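Local atomic coordinates of polysaccharide deacetylase-like protein (Bacillus anthracis, PDB entry 4V33), a protein that is a zinc-binding putative polysaccharide deacetylase, one of two such proteins required for osmotic stability and cell shape maintenance in the bacterium. Residues V146-A151 against T322-G327; I63-I68 against I131-S136; E252-G257 against T292-I297. All coordinates share one frame; numbering follows the deposited sequence. Where two conformers were deposited one is given.

Contact 1 of 3, residues V146-A151 against T322-G327. With ACT (acetate ion), chain C.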
loop_
_atom_site.group_PDB
_atom_site.type_symbol
_atom_site.label_atom_id
_atom_site.label_comp_id
_atom_site.label_asym_id
_atom_site.label_seq_id
_atom_site.Cartn_x
_atom_site.Cartn_y
_atom_site.Cartn_z
ATOM N N VAL A 146 -4.313 -5.607 2.511
ATOM C CA VAL A 146 -3.120 -6.388 2.229
ATOM C C VAL A 146 -3.567 -7.847 2.168
ATOM O O VAL A 146 -3.820 -8.475 3.195
ATOM C CB VAL A 146 -2.043 -6.176 3.307
ATOM C CG1 VAL A 146 -0.788 -6.986 2.980
ATOM C CG2 VAL A 146 -1.712 -4.685 3.427
ATOM N N LEU A 147 -3.709 -8.361 0.948
ATOM C CA LEU A 147 -4.211 -9.724 0.740
ATOM C C LEU A 147 -3.161 -10.766 1.074
ATOM O O LEU A 147 -1.978 -10.589 0.776
ATOM C CB LEU A 147 -4.617 -9.906 -0.717
ATOM C CG LEU A 147 -5.795 -9.052 -1.196
ATOM C CD1 LEU A 147 -5.879 -9.042 -2.724
ATOM C CD2 LEU A 147 -7.084 -9.622 -0.613
ATOM N N MET A 148 -3.604 -11.869 1.678
ATOM C CA MET A 148 -2.719 -12.978 2.000
ATOM C C MET A 148 -3.152 -14.257 1.282
ATOM O O MET A 148 -4.223 -14.813 1.570
ATOM C CB MET A 148 -2.697 -13.229 3.500
ATOM C CG MET A 148 -1.847 -14.444 3.889
ATOM S SD MET A 148 -1.778 -14.727 5.657
ATOM C CE MET A 148 -3.524 -14.864 6.024
ATOM N N TYR A 149 -2.318 -14.689 0.337
ATOM C CA TYR A 149 -2.457 -15.982 -0.324
ATOM C C TYR A 149 -1.369 -16.936 0.133
ATOM O O TYR A 149 -0.346 -16.510 0.681
ATOM C CB TYR A 149 -2.325 -15.812 -1.832
ATOM C CG TYR A 149 -3.464 -15.078 -2.494
ATOM C CD1 TYR A 149 -4.604 -15.768 -2.911
ATOM C CD2 TYR A 149 -3.404 -13.714 -2.729
ATOM C CE1 TYR A 149 -5.644 -15.127 -3.529
ATOM C CE2 TYR A 149 -4.451 -13.051 -3.349
ATOM C CZ TYR A 149 -5.562 -13.759 -3.755
ATOM O OH TYR A 149 -6.590 -13.090 -4.372
ATOM N N HIS A 150 -1.596 -18.231 -0.074
ATOM C CA HIS A 150 -0.579 -19.246 0.147
ATOM C C HIS A 150 -0.330 -20.033 -1.137
ATOM O O HIS A 150 0.453 -19.596 -1.979
ATOM C CB HIS A 150 -0.969 -20.156 1.309
ATOM C CG HIS A 150 -0.770 -19.516 2.644
ATOM N ND1 HIS A 150 -1.635 -18.572 3.156
ATOM C CD2 HIS A 150 0.225 -19.649 3.554
ATOM C CE1 HIS A 150 -1.195 -18.174 4.340
ATOM N NE2 HIS A 150 -0.064 -18.802 4.597
ATOM N N ALA A 151 -0.994 -21.175 -1.296
ATOM C CA ALA A 151 -0.831 -21.984 -2.499
ATOM C C ALA A 151 -1.779 -21.499 -3.592
ATOM O O ALA A 151 -2.936 -21.176 -3.319
ATOM C CB ALA A 151 -1.097 -23.445 -2.190
ATOM N N THR A 322 4.100 -7.991 8.384
ATOM C CA THR A 322 2.676 -8.305 8.342
ATOM C C THR A 322 2.315 -9.463 9.261
ATOM O O THR A 322 3.082 -10.420 9.421
ATOM C CB THR A 322 2.195 -8.650 6.914
ATOM O OG1 THR A 322 3.114 -9.568 6.308
ATOM C CG2 THR A 322 2.090 -7.390 6.061
ATOM N N THR A 323 1.131 -9.358 9.851
ATOM C CA THR A 323 0.596 -10.368 10.756
ATOM C C THR A 323 -0.504 -11.144 10.046
ATOM O O THR A 323 -0.686 -11.005 8.837
ATOM C CB THR A 323 0.001 -9.702 12.017
ATOM O OG1 THR A 323 -1.227 -9.041 11.675
ATOM C CG2 THR A 323 0.977 -8.681 12.612
ATOM N N THR A 324 -1.229 -11.978 10.786
ATOM C CA THR A 324 -2.433 -12.580 10.227
ATOM C C THR A 324 -3.701 -12.071 10.901
ATOM O O THR A 324 -4.769 -12.671 10.756
ATOM C CB THR A 324 -2.399 -14.124 10.270
ATOM O OG1 THR A 324 -2.283 -14.574 11.624
ATOM C CG2 THR A 324 -1.232 -14.656 9.448
ATOM N N LYS A 325 -3.591 -10.966 11.637
ATOM C CA LYS A 325 -4.775 -10.355 12.227
ATOM C C LYS A 325 -5.648 -9.841 11.088
ATOM O O LYS A 325 -5.151 -9.197 10.170
ATOM C CB LYS A 325 -4.384 -9.214 13.170
ATOM C CG LYS A 325 -5.553 -8.617 13.936
ATOM C CD LYS A 325 -5.071 -7.637 15.002
ATOM C CE LYS A 325 -6.241 -6.956 15.692
ATOM N NZ LYS A 325 -5.794 -6.062 16.801
ATOM N N PRO A 326 -6.953 -10.137 11.126
ATOM C CA PRO A 326 -7.803 -9.771 9.985
ATOM C C PRO A 326 -8.147 -8.289 9.925
ATOM O O PRO A 326 -8.349 -7.642 10.953
ATOM C CB PRO A 326 -9.081 -10.581 10.223
ATOM C CG PRO A 326 -9.101 -10.832 11.701
ATOM C CD PRO A 326 -7.661 -10.983 12.104
ATOM N N GLY A 327 -8.227 -7.758 8.714
ATOM C CA GLY A 327 -8.619 -6.374 8.539
ATOM C C GLY A 327 -7.782 -5.660 7.502
ATOM O O GLY A 327 -6.874 -6.247 6.916
HETATM C C ACT C . 1.945 -17.745 7.604
HETATM O O ACT C . 2.009 -17.854 6.351
HETATM O OXT ACT C . 2.258 -18.742 8.307
HETATM C CH3 ACT C . 1.511 -16.467 8.244
HETATM O O HOH W 1 -4.797 -5.466 5.338
#
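M148 and T324 meet inside the curled parallel sheet of a deformed beta/alpha barrel, the fold of polysaccharide deacetylases. The closest approach is thioether to methyl, with M148 SD 3.8 Å from T324 CG2. The M148 chain leaves with CG anti to the backbone N (chi1 176°) and bends only at its last torsion (chi3 57°), which brings CE beside the same methyl. Acetate, probably from the crystallisation liquor, packs on that methyl too, its CH3 lying 3.5 Å from T324 CG2. H150 grips the acetate at the ring edge through NE2, 2.9 Å from its O with an N-H...O angle of 151°, and F303 N binds the ion as well. Two residues earlier on each strand, V146 CG1 faces T322 CG2 at 4.2 Å. No direct hydrogen bond joins the segments, because strand 341-345 pairs with each and lies between them; R343 from this strand touches V146, M148 and T322. The zinc ion held by D206, H264 and H268 is about 7 Å from the M148 side chain, which places the contact beside the metal site. At the V146 end a water accepts from V146 N and donates to G327 O, 2.7 Å away. An ST turn spans T324: K325 N donates to T323 OG1 at 3.0 Å.

Contact 2 of 3, residues I63-I68 against I131-S136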
loop_
_atom_site.group_PDB
_atom_site.type_symbol
_atom_site.label_atom_id
_atom_site.label_comp_id
_atom_site.label_asym_id
_atom_site.label_seq_id
_atom_site.Cartn_x
_atom_site.Cartn_y
_atom_site.Cartn_z
ATOM N N ILE A 63 -9.473 25.091 5.489
ATOM C CA ILE A 63 -8.180 25.598 5.046
ATOM C C ILE A 63 -8.089 27.103 5.296
ATOM O O ILE A 63 -9.069 27.826 5.130
ATOM C CB ILE A 63 -7.969 25.296 3.543
ATOM C CG1 ILE A 63 -7.966 23.782 3.308
ATOM C CG2 ILE A 63 -6.676 25.920 3.029
ATOM C CD1 ILE A 63 -8.098 23.387 1.847
ATOM N N HIS A 64 -6.916 27.568 5.715
ATOM C CA HIS A 64 -6.695 28.994 5.922
ATOM C C HIS A 64 -5.382 29.416 5.291
ATOM O O HIS A 64 -4.511 28.582 5.031
ATOM C CB HIS A 64 -6.631 29.320 7.414
ATOM C CG HIS A 64 -7.811 28.836 8.197
ATOM N ND1 HIS A 64 -8.974 29.567 8.317
ATOM C CD2 HIS A 64 -8.003 27.701 8.908
ATOM C CE1 HIS A 64 -9.833 28.902 9.068
ATOM N NE2 HIS A 64 -9.270 27.766 9.437
ATOM N N MET A 65 -5.233 30.718 5.065
ATOM C CA MET A 65 -3.945 31.259 4.667
ATOM C C MET A 65 -3.465 32.308 5.659
ATOM O O MET A 65 -4.244 33.137 6.130
ATOM C CB MET A 65 -4.001 31.876 3.274
ATOM C CG MET A 65 -2.647 32.392 2.807
ATOM S SD MET A 65 -1.831 31.296 1.643
ATOM C CE MET A 65 -3.271 30.856 0.714
ATOM N N THR A 66 -2.176 32.267 5.967
ATOM C CA THR A 66 -1.565 33.295 6.795
ATOM C C THR A 66 -0.312 33.826 6.114
ATOM O O THR A 66 0.073 33.348 5.046
ATOM C CB THR A 66 -1.209 32.755 8.193
ATOM O OG1 THR A 66 -0.451 31.545 8.062
ATOM C CG2 THR A 66 -2.475 32.470 8.984
ATOM N N ASP A 67 0.303 34.833 6.729
ATOM C CA ASP A 67 1.584 35.366 6.273
ATOM C C ASP A 67 1.554 35.925 4.848
ATOM O O ASP A 67 2.584 35.970 4.175
ATOM C CB ASP A 67 2.684 34.305 6.394
ATOM C CG ASP A 67 2.782 33.717 7.791
ATOM O OD1 ASP A 67 2.500 34.442 8.768
ATOM O OD2 ASP A 67 3.143 32.527 7.912
ATOM N N ILE A 68 0.379 36.348 4.389
ATOM C CA ILE A 68 0.276 36.975 3.073
ATOM C C ILE A 68 0.850 38.377 3.139
ATOM O O ILE A 68 0.560 39.126 4.071
ATOM C CB ILE A 68 -1.173 37.073 2.579
ATOM C CG1 ILE A 68 -1.819 35.694 2.524
ATOM C CG2 ILE A 68 -1.221 37.700 1.188
ATOM C CD1 ILE A 68 -3.230 35.715 1.972
ATOM N N ILE A 131 -1.790 36.970 -8.169
ATOM C CA ILE A 131 -0.541 36.943 -7.417
ATOM C C ILE A 131 -0.253 35.511 -6.990
ATOM O O ILE A 131 -1.051 34.906 -6.280
ATOM C CB ILE A 131 -0.661 37.786 -6.126
ATOM C CG1 ILE A 131 -1.106 39.214 -6.442
ATOM C CG2 ILE A 131 0.652 37.773 -5.335
ATOM C CD1 ILE A 131 -0.061 40.043 -7.173
ATOM N N PRO A 132 0.892 34.962 -7.416
ATOM C CA PRO A 132 1.257 33.616 -6.964
ATOM C C PRO A 132 1.479 33.616 -5.456
ATOM O O PRO A 132 2.132 34.517 -4.931
ATOM C CB PRO A 132 2.580 33.342 -7.690
ATOM C CG PRO A 132 2.643 34.354 -8.805
ATOM C CD PRO A 132 1.901 35.551 -8.312
ATOM N N LEU A 133 0.926 32.627 -4.767
ATOM C CA LEU A 133 1.145 32.532 -3.332
ATOM C C LEU A 133 2.020 31.323 -3.013
ATOM O O LEU A 133 3.248 31.422 -3.020
ATOM C CB LEU A 133 -0.187 32.503 -2.576
ATOM C CG LEU A 133 -1.046 33.758 -2.796
ATOM C CD1 LEU A 133 -2.397 33.623 -2.099
ATOM C CD2 LEU A 133 -0.330 35.041 -2.344
ATOM N N THR A 134 1.404 30.180 -2.756
ATOM C CA THR A 134 2.174 29.015 -2.343
ATOM C C THR A 134 1.426 27.714 -2.636
ATOM O O THR A 134 0.282 27.731 -3.094
ATOM C CB THR A 134 2.555 29.134 -0.845
ATOM O OG1 THR A 134 3.434 28.066 -0.467
ATOM C CG2 THR A 134 1.307 29.129 0.028
ATOM N N LYS A 135 2.093 26.591 -2.393
ATOM C CA LYS A 135 1.522 25.278 -2.649
ATOM C C LYS A 135 1.647 24.433 -1.395
ATOM O O LYS A 135 2.563 24.635 -0.594
ATOM C CB LYS A 135 2.256 24.584 -3.797
ATOM C CG LYS A 135 2.323 25.377 -5.089
ATOM C CD LYS A 135 3.132 24.628 -6.136
ATOM C CE LYS A 135 3.153 25.372 -7.464
ATOM N NZ LYS A 135 3.763 26.721 -7.339
ATOM N N SER A 136 0.720 23.497 -1.228
ATOM C CA SER A 136 0.790 22.546 -0.130
ATOM C C SER A 136 -0.017 21.315 -0.507
ATOM O O SER A 136 -0.366 21.119 -1.672
ATOM C CB SER A 136 0.242 23.168 1.158
ATOM O OG SER A 136 0.564 22.368 2.295
#
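The strand bearing M65 and the strand bearing L133 and T134 face one another across a beta sandwich, at a CA-CA distance of 9.6 Å from M65 to L133. Strand 60-66 is the middle strand of a three-stranded antiparallel sheet, and strand 130-140 is an outer strand of the four-stranded sheet opposite. This topology fits the fibronectin type III fold. No hydrogen bond crosses between the segments, as expected of separate sheets. A classic beta bulge sets two consecutive residues, L133 and T134, against A121 of the neighbouring strand; both point their CB atoms toward strand 60-66, and M65 answers both.

M65 extends away from its own backbone N (chi1 -177°), and the chain then bends at chi2 and chi3, laying the thioether across the gap. CE touches L133 at CD1, 4.0 Å away, the two side chains meeting at a slant. SD lies 4.1 Å from T134 CG2, where the side chains run past each other in opposite directions. The T134 hydroxyl is turned from this sulfur, SD to OG1 being 6.5 Å. I68 skirts the edge, with its CG2 4.5 Å from L133 CD2. V75, on the strand next to 115-124, touches both M65 and L133, and I49 touches T134.

Two conformers of M65 were deposited, and the distances here apply to one of them. A seam made of methyl, thioether and isobutyl groups relies on dispersion and burial, which is compatible with that mobility.

Contact 3 of 3, residues E252-G257 against T292-I297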
loop_
_atom_site.group_PDB
_atom_site.type_symbol
_atom_site.label_atom_id
_atom_site.label_comp_id
_atom_site.label_asym_id
_atom_site.label_seq_id
_atom_site.Cartn_x
_atom_site.Cartn_y
_atom_site.Cartn_z
ATOM N N GLU A 252 13.237 -14.916 -12.527
ATOM C CA GLU A 252 12.210 -14.622 -13.522
ATOM C C GLU A 252 11.134 -13.702 -12.932
ATOM O O GLU A 252 10.706 -12.731 -13.566
ATOM C CB GLU A 252 11.589 -15.922 -14.034
ATOM C CG GLU A 252 10.677 -15.771 -15.231
ATOM C CD GLU A 252 10.218 -17.115 -15.780
ATOM O OE1 GLU A 252 10.828 -18.146 -15.428
ATOM O OE2 GLU A 252 9.247 -17.137 -16.564
ATOM N N MET A 253 10.708 -14.003 -11.712
ATOM C CA MET A 253 9.663 -13.225 -11.052
ATOM C C MET A 253 10.117 -11.798 -10.788
ATOM O O MET A 253 9.373 -10.846 -11.016
ATOM C CB MET A 253 9.258 -13.899 -9.741
ATOM C CG MET A 253 8.512 -15.202 -9.950
ATOM S SD MET A 253 8.453 -16.231 -8.471
ATOM C CE MET A 253 7.167 -15.398 -7.557
ATOM N N VAL A 254 11.346 -11.652 -10.309
ATOM C CA VAL A 254 11.889 -10.331 -10.029
ATOM C C VAL A 254 12.210 -9.558 -11.312
ATOM O O VAL A 254 11.858 -8.384 -11.440
ATOM C CB VAL A 254 13.130 -10.428 -9.121
ATOM C CG1 VAL A 254 13.829 -9.085 -9.019
ATOM C CG2 VAL A 254 12.725 -10.932 -7.744
ATOM N N ASP A 255 12.861 -10.211 -12.272
ATOM C CA ASP A 255 13.267 -9.518 -13.498
ATOM C C ASP A 255 12.076 -9.004 -14.312
ATOM O O ASP A 255 12.209 -8.032 -15.064
ATOM C CB ASP A 255 14.152 -10.405 -14.378
ATOM C CG ASP A 255 15.519 -10.669 -13.768
ATOM O OD1 ASP A 255 15.858 -10.056 -12.729
ATOM O OD2 ASP A 255 16.260 -11.494 -14.340
ATOM N N SER A 256 10.922 -9.649 -14.155
ATOM C CA SER A 256 9.710 -9.263 -14.884
ATOM C C SER A 256 9.167 -7.919 -14.418
ATOM O O SER A 256 8.339 -7.311 -15.096
ATOM C CB SER A 256 8.611 -10.311 -14.696
ATOM O OG SER A 256 8.078 -10.255 -13.378
ATOM N N GLY A 257 9.613 -7.480 -13.246
ATOM C CA GLY A 257 9.095 -6.271 -12.636
ATOM C C GLY A 257 7.825 -6.506 -11.840
ATOM O O GLY A 257 7.295 -5.582 -11.227
ATOM N N THR A 292 18.292 -12.110 -5.032
ATOM C CA THR A 292 17.446 -11.255 -5.868
ATOM C C THR A 292 18.173 -10.055 -6.451
ATOM O O THR A 292 17.766 -9.518 -7.485
ATOM C CB THR A 292 16.244 -10.707 -5.084
ATOM O OG1 THR A 292 16.714 -9.777 -4.098
ATOM C CG2 THR A 292 15.458 -11.839 -4.413
ATOM N N GLY A 293 19.231 -9.612 -5.777
ATOM C CA GLY A 293 19.920 -8.396 -6.174
ATOM C C GLY A 293 19.121 -7.137 -5.879
ATOM O O GLY A 293 19.468 -6.047 -6.345
ATOM N N LYS A 294 18.050 -7.287 -5.106
ATOM C CA LYS A 294 17.180 -6.175 -4.733
ATOM C C LYS A 294 17.047 -6.136 -3.217
ATOM O O LYS A 294 17.143 -7.176 -2.559
ATOM C CB LYS A 294 15.788 -6.358 -5.348
ATOM C CG LYS A 294 15.771 -6.486 -6.855
ATOM C CD LYS A 294 16.098 -5.171 -7.525
ATOM C CE LYS A 294 15.768 -5.228 -9.009
ATOM N NZ LYS A 294 16.148 -3.977 -9.719
ATOM N N PRO A 295 16.798 -4.944 -2.651
ATOM C CA PRO A 295 16.680 -4.833 -1.193
ATOM C C PRO A 295 15.519 -5.640 -0.626
ATOM O O PRO A 295 14.452 -5.750 -1.248
ATOM C CB PRO A 295 16.422 -3.339 -0.974
ATOM C CG PRO A 295 17.026 -2.680 -2.170
ATOM C CD PRO A 295 16.763 -3.625 -3.307
ATOM N N VAL A 296 15.745 -6.207 0.551
ATOM C CA VAL A 296 14.702 -6.871 1.315
ATOM C C VAL A 296 14.362 -5.981 2.505
ATOM O O VAL A 296 15.222 -5.692 3.349
ATOM C CB VAL A 296 15.159 -8.272 1.762
ATOM C CG1 VAL A 296 14.194 -8.868 2.789
ATOM C CG2 VAL A 296 15.282 -9.173 0.541
ATOM N N ILE A 297 13.115 -5.513 2.533
ATOM C CA ILE A 297 12.663 -4.513 3.493
ATOM C C ILE A 297 11.442 -4.962 4.294
ATOM O O ILE A 297 10.998 -4.255 5.201
ATOM C CB ILE A 297 12.306 -3.190 2.781
ATOM C CG1 ILE A 297 11.191 -3.413 1.755
ATOM C CG2 ILE A 297 13.534 -2.615 2.091
ATOM C CD1 ILE A 297 10.769 -2.140 1.014
HETATM O O HOH W 2 16.825 -11.057 -9.860
#
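V254, near the end of helix 247-255, packs against T292 and K294 in the turn that ends helix 277-292, joining two neighbouring helices on the outside of the deacetylase beta/alpha barrel. The tight part centres on V254, whose CA comes within 7.0 Å of that of T292. A chi1 of 171° turns CG1 to the side opposite the backbone N, where it lies 3.9 Å from K294 CG, the two side chains passing in opposite directions. The same CG1 is 4.2 Å from T292 O, while CG2 stands 4.4 Å from T292 CG2. Beneath them M261 of strand 259-263 touches both V254 and T292, so the valine is enclosed by the sheet and the turn.

The outer side is looser and wet. One water donates both to D255 OD1 and, at 3.0 Å, to T292 O, bridging the two helix ends where no direct hydrogen bond does. Opposite charges approach without pairing, D255 OD1 being 6.8 Å from K294 NZ, and probably attract each other only weakly. The chain leaves both helices through glycines of positive phi, G257 and G293. K294 is positioned by an ST turn in which its N donates to T292 OG1 at 3.0 Å, with an N-H...O angle of 159°.

How the contacts relate
From the N terminus, contact 2 comes first, closing a loop of 62 residues that is strand and turn without helix and joining the two sheets of the fibronectin type III sandwich. Strand 130-140 is followed directly by strand 146-149, where contact 1 opens. Contact 1 then spans 170 residues, bringing the first strand of the barrel close to strand 320-326. Contact 3 is nested inside this span and ties successive helices on the barrel's outside; its centre is 21 Å from that of contact 1. Contact 2 is in series with both, its centre 43 Å from each. No pair of contacts crosses, and none touches another.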